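Paenibacillus xanthan lyase (Paenibacillus, PDB 6F2P) cleaves xanthan by eliminative lysis, releasing the terminal mannose of the polymer's side chains. Local coordinates at residues A169-I183 and E232-L244. Sequence-based numbering, arbitrary orientation.
Sequences ANRLWESQVIAISGI and ELLSGIADLIFIL. With CA (calcium ion), chain F.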
ATOM      1  N   ALA A 169       0.485  -9.178  21.543  1.00 19.71           N
ATOM      2  CA  ALA A 169       1.001 -10.461  22.012  1.00 24.33           C
ATOM      3  C   ALA A 169       0.900 -10.650  23.541  1.00 25.26           C
ATOM      4  O   ALA A 169       0.729 -11.767  24.026  1.00 22.29           O
ATOM      5  CB  ALA A 169       2.423 -10.668  21.528  1.00 20.46           C
ATOM      6  N   ASN A 170       0.992  -9.571  24.303  1.00 19.46           N
ATOM      7  CA  ASN A 170       0.801  -9.700  25.740  1.00 20.86           C
ATOM      8  C   ASN A 170      -0.605 -10.169  26.046  1.00 21.79           C
ATOM      9  O   ASN A 170      -0.831 -10.962  26.967  1.00 16.97           O
ATOM     10  CB  ASN A 170       1.052  -8.375  26.453  1.00 21.90           C
ATOM     11  CG  ASN A 170       2.494  -7.963  26.412  1.00 23.95           C
ATOM     12  OD1 ASN A 170       3.401  -8.802  26.311  1.00 27.21           O
ATOM     13  ND2 ASN A 170       2.725  -6.661  26.505  1.00 23.75           N
ATOM     14  N   ARG A 171      -1.552  -9.656  25.268  1.00 19.92           N
ATOM     15  CA  ARG A 171      -2.945  -9.980  25.481  1.00 15.75           C
ATOM     16  C   ARG A 171      -3.177 -11.444  25.165  1.00 17.10           C
ATOM     17  O   ARG A 171      -3.915 -12.132  25.871  1.00 15.61           O
ATOM     18  CB  ARG A 171      -3.831  -9.116  24.609  1.00 16.53           C
ATOM     19  CG  ARG A 171      -5.304  -9.424  24.773  1.00 15.11           C
ATOM     20  CD  ARG A 171      -6.174  -8.435  24.022  1.00 14.54           C
ATOM     21  NE  ARG A 171      -7.560  -8.626  24.395  1.00 14.20           N
ATOM     22  CZ  ARG A 171      -8.180  -7.927  25.339  1.00 16.11           C
ATOM     23  NH1 ARG A 171      -9.450  -8.188  25.625  1.00 12.63           N
ATOM     24  NH2 ARG A 171      -7.534  -6.965  25.988  1.00 14.59           N
ATOM     25  N   LEU A 172      -2.537 -11.914  24.101  1.00 16.04           N
ATOM     26  CA  LEU A 172      -2.615 -13.315  23.723  1.00 17.85           C
ATOM     27  C   LEU A 172      -2.096 -14.186  24.856  1.00 21.63           C
ATOM     28  O   LEU A 172      -2.754 -15.140  25.282  1.00 20.31           O
ATOM     29  CB  LEU A 172      -1.799 -13.572  22.462  1.00 17.69           C
ATOM     30  CG  LEU A 172      -1.623 -15.042  22.096  1.00 21.02           C
ATOM     31  CD1 LEU A 172      -2.974 -15.706  21.914  1.00 19.26           C
ATOM     32  CD2 LEU A 172      -0.801 -15.157  20.830  1.00 23.60           C
ATOM     33  N   TRP A 173      -0.912 -13.839  25.347  1.00 20.60           N
ATOM     34  CA  TRP A 173      -0.275 -14.607  26.402  1.00 19.65           C
ATOM     35  C   TRP A 173      -1.072 -14.561  27.688  1.00 16.17           C
ATOM     36  O   TRP A 173      -1.136 -15.552  28.414  1.00 14.97           O
ATOM     37  CB  TRP A 173       1.138 -14.109  26.636  1.00 25.24           C
ATOM     38  CG  TRP A 173       1.979 -14.302  25.444  1.00 26.01           C
ATOM     39  CD1 TRP A 173       1.881 -15.308  24.531  1.00 24.85           C
ATOM     40  CD2 TRP A 173       3.042 -13.456  25.002  1.00 32.71           C
ATOM     41  NE1 TRP A 173       2.826 -15.150  23.549  1.00 29.32           N
ATOM     42  CE2 TRP A 173       3.554 -14.018  23.814  1.00 40.12           C
ATOM     43  CE3 TRP A 173       3.618 -12.275  25.499  1.00 33.76           C
ATOM     44  CZ2 TRP A 173       4.621 -13.444  23.114  1.00 41.64           C
ATOM     45  CZ3 TRP A 173       4.677 -11.701  24.799  1.00 30.68           C
ATOM     46  CH2 TRP A 173       5.165 -12.289  23.620  1.00 30.92           C
ATOM     47  N   GLU A 174      -1.662 -13.408  27.978  1.00 15.47           N
ATOM     48  CA  GLU A 174      -2.600 -13.308  29.088  1.00 15.13           C
ATOM     49  C   GLU A 174      -3.653 -14.387  28.910  1.00 17.23           C
ATOM     50  O   GLU A 174      -3.946 -15.153  29.836  1.00 16.40           O
ATOM     51  CB  GLU A 174      -3.281 -11.939  29.104  1.00 16.80           C
ATOM     52  CG  GLU A 174      -2.485 -10.817  29.730  1.00 12.81           C
ATOM     53  CD  GLU A 174      -3.230  -9.494  29.674  1.00 20.51           C
ATOM     54  OE1 GLU A 174      -3.663  -9.097  28.574  1.00 23.80           O
ATOM     55  OE2 GLU A 174      -3.397  -8.851  30.726  1.00 25.53           O
ATOM     56  N   SER A 175      -4.188 -14.457  27.694  1.00 14.51           N
ATOM     57  CA  SER A 175      -5.305 -15.337  27.387  1.00 13.42           C
ATOM     58  C   SER A 175      -4.908 -16.790  27.493  1.00 12.15           C
ATOM     59  O   SER A 175      -5.643 -17.568  28.085  1.00 17.36           O
ATOM     60  CB  SER A 175      -5.884 -15.039  25.995  1.00 18.42           C
ATOM     61  OG  SER A 175      -6.223 -13.670  25.872  1.00 12.84           O
ATOM     62  N   GLN A 176      -3.765 -17.165  26.915  1.00 12.64           N
ATOM     63  CA  GLN A 176      -3.257 -18.534  27.064  1.00 17.54           C
ATOM     64  C   GLN A 176      -3.067 -18.921  28.532  1.00 16.13           C
ATOM     65  O   GLN A 176      -3.504 -19.981  28.956  1.00 17.28           O
ATOM     66  CB  GLN A 176      -1.934 -18.732  26.313  1.00 18.04           C
ATOM     67  CG  GLN A 176      -2.064 -18.750  24.796  1.00 27.65           C
ATOM     68  CD  GLN A 176      -0.719 -18.800  24.082  1.00 39.31           C
ATOM     69  OE1 GLN A 176      -0.478 -19.677  23.250  1.00 40.21           O
ATOM     70  NE2 GLN A 176       0.162 -17.850  24.399  1.00 32.85           N
ATOM     71  N   VAL A 177      -2.414 -18.049  29.294  1.00 14.63           N
ATOM     72  CA  VAL A 177      -2.102 -18.316  30.681  1.00 13.41           C
ATOM     73  C   VAL A 177      -3.382 -18.501  31.461  1.00 16.54           C
ATOM     74  O   VAL A 177      -3.531 -19.448  32.245  1.00 15.65           O
ATOM     75  CB  VAL A 177      -1.287 -17.167  31.299  1.00 13.25           C
ATOM     76  CG1 VAL A 177      -1.375 -17.209  32.798  1.00 11.47           C
ATOM     77  CG2 VAL A 177       0.172 -17.269  30.859  1.00 16.66           C
ATOM     78  N   ILE A 178      -4.320 -17.601  31.216  1.00 17.03           N
ATOM     79  CA  ILE A 178      -5.602 -17.642  31.903  1.00 17.23           C
ATOM     80  C   ILE A 178      -6.409 -18.878  31.517  1.00 15.79           C
ATOM     81  O   ILE A 178      -6.967 -19.557  32.375  1.00 18.43           O
ATOM     82  CB  ILE A 178      -6.386 -16.349  31.669  1.00 14.74           C
ATOM     83  CG1 ILE A 178      -5.794 -15.254  32.551  1.00 15.61           C
ATOM     84  CG2 ILE A 178      -7.851 -16.543  31.968  1.00 15.19           C
ATOM     85  CD1 ILE A 178      -6.320 -13.888  32.265  1.00 22.52           C
ATOM     86  N   ALA A 179      -6.437 -19.193  30.230  1.00 16.31           N
ATOM     87  CA  ALA A 179      -7.151 -20.366  29.757  1.00 13.04           C
ATOM     88  C   ALA A 179      -6.562 -21.650  30.319  1.00 15.64           C
ATOM     89  O   ALA A 179      -7.291 -22.533  30.760  1.00 19.21           O
ATOM     90  CB  ALA A 179      -7.136 -20.405  28.246  1.00 18.00           C
ATOM     91  N   ILE A 180      -5.244 -21.771  30.312  1.00 19.24           N
ATOM     92  CA  ILE A 180      -4.663 -23.042  30.723  1.00 18.25           C
ATOM     93  C   ILE A 180      -4.774 -23.226  32.234  1.00 19.41           C
ATOM     94  O   ILE A 180      -5.081 -24.320  32.705  1.00 16.00           O
ATOM     95  CB  ILE A 180      -3.219 -23.228  30.238  1.00 17.96           C
ATOM     96  CG1 ILE A 180      -3.150 -23.084  28.712  1.00 19.24           C
ATOM     97  CG2 ILE A 180      -2.681 -24.600  30.672  1.00 15.96           C
ATOM     98  CD1 ILE A 180      -4.262 -23.772  27.989  1.00 14.67           C
ATOM     99  N   SER A 181      -4.561 -22.158  32.998  1.00 15.75           N
ATOM    100  CA  SER A 181      -4.756 -22.272  34.433  1.00 14.10           C
ATOM    101  C   SER A 181      -6.210 -22.656  34.747  1.00 18.29           C
ATOM    102  O   SER A 181      -6.458 -23.517  35.592  1.00 21.34           O
ATOM    103  CB  SER A 181      -4.295 -21.015  35.189  1.00 14.80           C
ATOM    104  OG  SER A 181      -4.883 -19.823  34.689  1.00 18.99           O
ATOM    105  N   GLY A 182      -7.160 -22.060  34.032  1.00 17.86           N
ATOM    106  CA  GLY A 182      -8.559 -22.411  34.198  1.00 12.60           C
ATOM    107  C   GLY A 182      -8.812 -23.897  34.007  1.00 15.68           C
ATOM    108  O   GLY A 182      -9.492 -24.524  34.812  1.00 20.32           O
ATOM    109  N   ILE A 183      -8.266 -24.460  32.937  1.00 13.33           N
ATOM    110  CA  ILE A 183      -8.417 -25.879  32.654  1.00 13.10           C
ATOM    111  C   ILE A 183      -7.810 -26.742  33.761  1.00 23.09           C
ATOM    112  O   ILE A 183      -8.427 -27.702  34.235  1.00 19.20           O
ATOM    113  CB  ILE A 183      -7.742 -26.222  31.327  1.00 15.01           C
ATOM    114  CG1 ILE A 183      -8.517 -25.582  30.174  1.00 16.74           C
ATOM    115  CG2 ILE A 183      -7.640 -27.727  31.151  1.00 19.47           C
ATOM    116  CD1 ILE A 183      -8.013 -25.953  28.801  1.00  9.53           C
ATOM    117  N   GLU A 232       3.912 -14.823  16.046  1.00 13.09           N
ATOM    118  CA  GLU A 232       3.586 -15.309  17.379  1.00 19.15           C
ATOM    119  C   GLU A 232       2.094 -15.204  17.729  1.00 20.56           C
ATOM    120  O   GLU A 232       1.577 -16.053  18.450  1.00 24.99           O
ATOM    121  CB  GLU A 232       4.532 -14.767  18.482  1.00 24.64           C
ATOM    122  CG  GLU A 232       4.347 -13.325  18.930  1.00 35.23           C
ATOM    123  CD  GLU A 232       5.652 -12.698  19.455  1.00 53.90           C
ATOM    124  OE1 GLU A 232       6.650 -12.631  18.698  1.00 59.97           O
ATOM    125  OE2 GLU A 232       5.685 -12.263  20.625  1.00 53.44           O
ATOM    126  N   LEU A 233       1.396 -14.200  17.202  1.00 19.47           N
ATOM    127  CA  LEU A 233      -0.055 -14.149  17.367  1.00 16.04           C
ATOM    128  C   LEU A 233      -0.693 -15.360  16.701  1.00 19.46           C
ATOM    129  O   LEU A 233      -1.470 -16.082  17.326  1.00 21.99           O
ATOM    130  CB  LEU A 233      -0.650 -12.882  16.769  1.00 16.25           C
ATOM    131  CG  LEU A 233      -0.441 -11.530  17.443  1.00 22.28           C
ATOM    132  CD1 LEU A 233      -1.216 -10.475  16.669  1.00 26.93           C
ATOM    133  CD2 LEU A 233      -0.896 -11.546  18.884  1.00 22.42           C
ATOM    134  N   LEU A 234      -0.354 -15.582  15.433  1.00 17.21           N
ATOM    135  CA  LEU A 234      -0.854 -16.740  14.695  1.00 15.95           C
ATOM    136  C   LEU A 234      -0.665 -18.030  15.490  1.00 20.31           C
ATOM    137  O   LEU A 234      -1.568 -18.871  15.551  1.00 22.24           O
ATOM    138  CB  LEU A 234      -0.153 -16.868  13.342  1.00 12.62           C
ATOM    139  CG  LEU A 234      -0.536 -18.116  12.530  1.00 14.66           C
ATOM    140  CD1 LEU A 234      -1.980 -18.071  12.026  1.00 14.67           C
ATOM    141  CD2 LEU A 234       0.411 -18.340  11.377  1.00 15.06           C
ATOM    142  N   SER A 235       0.501 -18.175  16.107  1.00 17.67           N
ATOM    143  CA  SER A 235       0.820 -19.395  16.839  1.00 17.44           C
ATOM    144  C   SER A 235      -0.104 -19.612  18.028  1.00 18.89           C
ATOM    145  O   SER A 235      -0.782 -20.637  18.115  1.00 20.97           O
ATOM    146  CB  SER A 235       2.265 -19.371  17.322  1.00 13.90           C
ATOM    147  OG  SER A 235       2.673 -20.675  17.685  1.00 14.76           O
ATOM    148  N   GLY A 236      -0.132 -18.639  18.935  1.00 16.31           N
ATOM    149  CA  GLY A 236      -0.960 -18.718  20.126  1.00 17.39           C
ATOM    150  C   GLY A 236      -2.444 -18.871  19.842  1.00 19.71           C
ATOM    151  O   GLY A 236      -3.137 -19.646  20.507  1.00 20.25           O
ATOM    152  N   ILE A 237      -2.938 -18.130  18.856  1.00 18.14           N
ATOM    153  CA  ILE A 237      -4.342 -18.224  18.467  1.00 16.48           C
ATOM    154  C   ILE A 237      -4.686 -19.587  17.849  1.00 16.04           C
ATOM    155  O   ILE A 237      -5.698 -20.201  18.196  1.00 14.96           O
ATOM    156  CB  ILE A 237      -4.750 -17.063  17.540  1.00 12.23           C
ATOM    157  CG1 ILE A 237      -4.667 -15.743  18.312  1.00  9.65           C
ATOM    158  CG2 ILE A 237      -6.149 -17.284  16.990  1.00 10.16           C
ATOM    159  CD1 ILE A 237      -4.782 -14.519  17.456  1.00 12.84           C
ATOM    160  N   ALA A 238      -3.832 -20.078  16.961  1.00 11.00           N
ATOM    161  CA  ALA A 238      -4.062 -21.392  16.385  1.00 10.50           C
ATOM    162  C   ALA A 238      -4.040 -22.464  17.475  1.00 19.76           C
ATOM    163  O   ALA A 238      -4.752 -23.460  17.384  1.00 23.20           O
ATOM    164  CB  ALA A 238      -3.036 -21.694  15.305  1.00 11.44           C
ATOM    165  N   ASP A 239      -3.230 -22.260  18.512  1.00 20.53           N
ATOM    166  CA  ASP A 239      -3.154 -23.245  19.582  1.00 20.32           C
ATOM    167  C   ASP A 239      -4.383 -23.174  20.471  1.00 18.66           C
ATOM    168  O   ASP A 239      -4.958 -24.205  20.810  1.00 21.25           O
ATOM    169  CB  ASP A 239      -1.866 -23.111  20.403  1.00 22.19           C
ATOM    170  CG  ASP A 239      -0.703 -23.879  19.793  1.00 29.94           C
ATOM    171  OD1 ASP A 239      -0.899 -24.554  18.757  1.00 27.46           O
ATOM    172  OD2 ASP A 239       0.411 -23.819  20.356  1.00 42.49           O
ATOM    173  N   LEU A 240      -4.795 -21.964  20.833  1.00 14.97           N
ATOM    174  CA  LEU A 240      -5.993 -21.802  21.647  1.00 17.21           C
ATOM    175  C   LEU A 240      -7.232 -22.355  20.958  1.00 19.88           C
ATOM    176  O   LEU A 240      -8.055 -23.021  21.588  1.00 24.90           O
ATOM    177  CB  LEU A 240      -6.220 -20.343  22.002  1.00 17.14           C
ATOM    178  CG  LEU A 240      -5.817 -19.996  23.429  1.00 21.17           C
ATOM    179  CD1 LEU A 240      -6.351 -18.630  23.785  1.00 26.98           C
ATOM    180  CD2 LEU A 240      -6.335 -21.047  24.397  1.00 17.90           C
ATOM    181  N   ILE A 241      -7.363 -22.082  19.666  1.00 16.81           N
ATOM    182  CA  ILE A 241      -8.481 -22.618  18.905  1.00 20.46           C
ATOM    183  C   ILE A 241      -8.470 -24.142  18.946  1.00 22.76           C
ATOM    184  O   ILE A 241      -9.503 -24.763  19.195  1.00 22.52           O
ATOM    185  CB  ILE A 241      -8.478 -22.114  17.451  1.00 17.37           C
ATOM    186  CG1 ILE A 241      -8.942 -20.662  17.394  1.00  9.78           C
ATOM    187  CG2 ILE A 241      -9.366 -22.976  16.572  1.00 15.51           C
ATOM    188  CD1 ILE A 241      -8.544 -19.980  16.104  1.00 11.64           C
ATOM    189  N   PHE A 242      -7.297 -24.732  18.728  1.00 18.91           N
ATOM    190  CA  PHE A 242      -7.161 -26.186  18.696  1.00 17.92           C
ATOM    191  C   PHE A 242      -7.517 -26.844  20.029  1.00 22.94           C
ATOM    192  O   PHE A 242      -8.220 -27.850  20.057  1.00 24.66           O
ATOM    193  CB  PHE A 242      -5.746 -26.576  18.287  1.00 18.01           C
ATOM    194  CG  PHE A 242      -5.470 -28.047  18.382  1.00 23.06           C
ATOM    195  CD1 PHE A 242      -5.788 -28.892  17.335  1.00 23.52           C
ATOM    196  CD2 PHE A 242      -4.869 -28.588  19.517  1.00 29.03           C
ATOM    197  CE1 PHE A 242      -5.529 -30.252  17.416  1.00 24.61           C
ATOM    198  CE2 PHE A 242      -4.605 -29.949  19.604  1.00 25.70           C
ATOM    199  CZ  PHE A 242      -4.937 -30.780  18.551  1.00 23.20           C
ATOM    200  N   ILE A 243      -7.020 -26.283  21.128  1.00 18.73           N
ATOM    201  CA  ILE A 243      -7.273 -26.837  22.457  1.00 20.29           C
ATOM    202  C   ILE A 243      -8.758 -26.763  22.819  1.00 24.11           C
ATOM    203  O   ILE A 243      -9.374 -27.755  23.233  1.00 20.27           O
ATOM    204  CB  ILE A 243      -6.433 -26.101  23.538  1.00 17.64           C
ATOM    205  CG1 ILE A 243      -4.943 -26.254  23.244  1.00 21.01           C
ATOM    206  CG2 ILE A 243      -6.739 -26.622  24.941  1.00 11.09           C
ATOM    207  CD1 ILE A 243      -4.070 -25.258  23.970  1.00 25.98           C
ATOM    208  N   LEU A 244      -9.328 -25.577  22.639  1.00 21.92           N
ATOM    209  CA  LEU A 244     -10.693 -25.315  23.060  1.00 19.24           C
ATOM    210  C   LEU A 244     -11.722 -25.931  22.122  1.00 20.21           C
ATOM    211  O   LEU A 244     -12.890 -26.067  22.480  1.00 19.67           O
ATOM    212  CB  LEU A 244     -10.914 -23.811  23.157  1.00 15.48           C
ATOM    213  CG  LEU A 244     -10.015 -23.151  24.196  1.00 16.37           C
ATOM    214  CD1 LEU A 244     -10.198 -21.639  24.177  1.00 16.40           C
ATOM    215  CD2 LEU A 244     -10.328 -23.717  25.561  1.00 12.50           C
TER
HETATM  216 CA    CA F1105      -3.257  -9.485  33.125  1.00 16.74          CA
HETATM  217  O   HOH W   1      -4.698  -8.797  35.000  1.00 13.74           O
HETATM  218  O   HOH W   2      -0.886  -9.153  32.244  1.00 16.79           O
HETATM  219  O   HOH W   3      -1.820  -9.263  35.107  1.00 12.09           O
HETATM  220  O   HOH W   4      -2.985  -7.205  33.421  1.00 14.57           O
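Leu172 lays its isobutyl group over the backbone of helix 229-244 where Gly236 has no side chain: CD2 rests 3.6 Å from Gly236 CA, and CD1 turns to Ile237, 4.0 Å from its CG1. With CG anti to the backbone N (chi1 171°), CD2 takes the place a CB on Gly236 would occupy, while CD1 lies along the Gly236-Ile237 backbone. Gln176 comes down on the same glycine, its OE1 3.3 Å from Gly236 CA, while its aliphatic part crosses the Leu240 side chain obliquely, CG against CG. Farther along, Leu240 CD2 meets Ala179 CB at 4.0 Å, and Ile183 CD1 reaches Ile243 CG2. The axes of 169-183 and 232-244 run nearly parallel, 22° apart, and approach to 9.8 Å within the alpha-helical N-terminal domain, the incomplete alpha/alpha toroid of family 8 lyases; helix 123-141 touches Trp173, Gln176 and Ile180, and Tyr13 of helix 4-18 touches Ile180 and Ile243. At the other end, Glu232 extends past Ala169 to bring OE2 to the edge of the Trp173 ring, near its plane, beside CZ2 and CH2. An alanine in place of Glu232 would probably leave that indole edge and the Ala169 methyl without their carboxylate neighbour. On the side of helix 168-184 turned from this interface, Glu174 OE2 binds calcium at 2.5 Å, with Gln161, Ser163 and four waters completing the site.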